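Local coordinates for protein 2,3-dihydroxy-2,3-dihydrophenylpropionate dehydrogenase (Pseudomonas sp. MC1, PDB 5XTF) that catalyses the NAD-dependent oxidation of cis-naphthalene dihydrodiol to 1,2-dihydroxynaphthalene in the bacterial breakdown of aromatic hydrocarbons, at residues S33-E38 / E244-P249. Numbering follows the deposited sequence.
Sequences SGIGLE and EDVVAP
I35 and E38, one turn apart on helix 34-46, pack by van der Waals contact against residues 244-247, just ahead of helix 248-254; no hydrogen bond crosses between the two segments. I35 supplies the apolar end. With CG1 anti to its carbonyl carbon (chi1 -70°) and CD1 carrying the chain on in extension, its tip reaches CG2 of V246, 3.7 Å from I35 CD1, and the two side chains cross at about a right angle. One helical turn beyond I35, CB of E38 meets CG1 of the next residue, V247, at 3.7 Å. Segment 33-38 spans the end of the glycine-rich dinucleotide-binding motif and the first turn of the helix after it in the short-chain dehydrogenase Rossmann fold, after strand 25-28; S33 and I35 are NAD(+)-binding residues, though no cofactor occupies this chain. I35 also lies beside N104 and T204 of the same site, and V246 reaches on to I269 and to F261 of the second subunit. The carbon chain of E38, bent at chi2 (-56°), runs over the backbone of E244, its CG 3.7 Å from E244 N, while OE1 comes 3.8 Å from E244 CB. The E38 and E244 side chains lie alongside each other, pointing the same way, with their carboxylate planes 35° apart, but E38 OE1 and E244 OE1 remain 5.5 Å from each other, and a salt bridge from E38 OE2 to R41 probably eases the like-charge proximity. Cutting E38 back to an alanine would probably leave R41 without its carboxylate mate and open a gap beside the E244 backbone.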
# COMPACT_ATOMS: atom_id res chain seq x y z
N SER B 33 -11.61 2.21 -28.93
CA SER B 33 -12.70 1.61 -28.19
C SER B 33 -12.60 2.03 -26.74
O SER B 33 -11.56 2.52 -26.29
CB SER B 33 -12.65 0.09 -28.28
OG SER B 33 -11.51 -0.37 -27.58
N GLY B 34 -13.70 1.83 -26.01
CA GLY B 34 -13.69 1.93 -24.56
C GLY B 34 -13.14 3.23 -24.07
O GLY B 34 -13.46 4.31 -24.61
N ILE B 35 -12.27 3.15 -23.06
CA ILE B 35 -11.77 4.37 -22.42
C ILE B 35 -10.94 5.20 -23.40
O ILE B 35 -11.00 6.43 -23.40
CB ILE B 35 -10.97 4.01 -21.16
CG1 ILE B 35 -11.90 3.47 -20.07
CG2 ILE B 35 -10.16 5.20 -20.66
CD1 ILE B 35 -11.16 3.00 -18.81
N GLY B 36 -10.17 4.54 -24.26
CA GLY B 36 -9.26 5.27 -25.13
C GLY B 36 -9.98 6.17 -26.11
O GLY B 36 -9.53 7.29 -26.39
N LEU B 37 -11.11 5.71 -26.64
CA LEU B 37 -11.91 6.54 -27.53
C LEU B 37 -12.47 7.75 -26.79
O LEU B 37 -12.51 8.86 -27.33
CB LEU B 37 -13.03 5.70 -28.14
CG LEU B 37 -14.20 6.31 -28.91
CD1 LEU B 37 -13.73 7.15 -30.07
CD2 LEU B 37 -15.07 5.17 -29.40
N GLU B 38 -12.85 7.57 -25.52
CA GLU B 38 -13.34 8.71 -24.75
C GLU B 38 -12.21 9.67 -24.41
O GLU B 38 -12.46 10.87 -24.24
CB GLU B 38 -14.04 8.22 -23.49
CG GLU B 38 -15.37 7.52 -23.78
CD GLU B 38 -16.35 8.39 -24.60
OE1 GLU B 38 -16.45 9.62 -24.36
OE2 GLU B 38 -17.01 7.81 -25.48
N GLU B 244 -17.11 7.04 -20.60
CA GLU B 244 -17.17 8.49 -20.60
C GLU B 244 -17.04 9.08 -19.20
O GLU B 244 -16.71 10.26 -19.06
CB GLU B 244 -18.49 8.97 -21.23
CG GLU B 244 -19.64 9.16 -20.22
CD GLU B 244 -21.01 9.41 -20.86
OE1 GLU B 244 -21.33 8.74 -21.87
OE2 GLU B 244 -21.76 10.28 -20.35
N ASP B 245 -17.31 8.28 -18.17
CA ASP B 245 -17.33 8.79 -16.81
C ASP B 245 -15.96 8.81 -16.15
O ASP B 245 -15.80 9.47 -15.11
CB ASP B 245 -18.27 7.96 -15.93
CG ASP B 245 -19.73 8.05 -16.36
OD1 ASP B 245 -20.20 9.14 -16.77
OD2 ASP B 245 -20.41 7.00 -16.29
N VAL B 246 -14.97 8.12 -16.71
CA VAL B 246 -13.73 7.88 -15.97
C VAL B 246 -12.55 8.67 -16.55
O VAL B 246 -11.40 8.41 -16.18
CB VAL B 246 -13.43 6.37 -15.88
CG1 VAL B 246 -14.66 5.63 -15.36
CG2 VAL B 246 -12.99 5.81 -17.23
N VAL B 247 -12.80 9.66 -17.41
CA VAL B 247 -11.71 10.33 -18.11
C VAL B 247 -11.11 11.52 -17.36
O VAL B 247 -9.97 11.91 -17.66
CB VAL B 247 -12.16 10.81 -19.50
CG1 VAL B 247 -12.58 9.62 -20.36
CG2 VAL B 247 -13.29 11.83 -19.38
N ALA B 248 -11.85 12.13 -16.43
CA ALA B 248 -11.33 13.32 -15.76
C ALA B 248 -9.94 13.13 -15.15
O ALA B 248 -9.11 14.03 -15.31
CB ALA B 248 -12.33 13.82 -14.71
N PRO B 249 -9.62 12.01 -14.46
CA PRO B 249 -8.26 11.89 -13.91
C PRO B 249 -7.16 11.98 -14.96
O PRO B 249 -6.09 12.53 -14.68
CB PRO B 249 -8.27 10.51 -13.23
CG PRO B 249 -9.71 10.22 -12.96
CD PRO B 249 -10.47 10.87 -14.09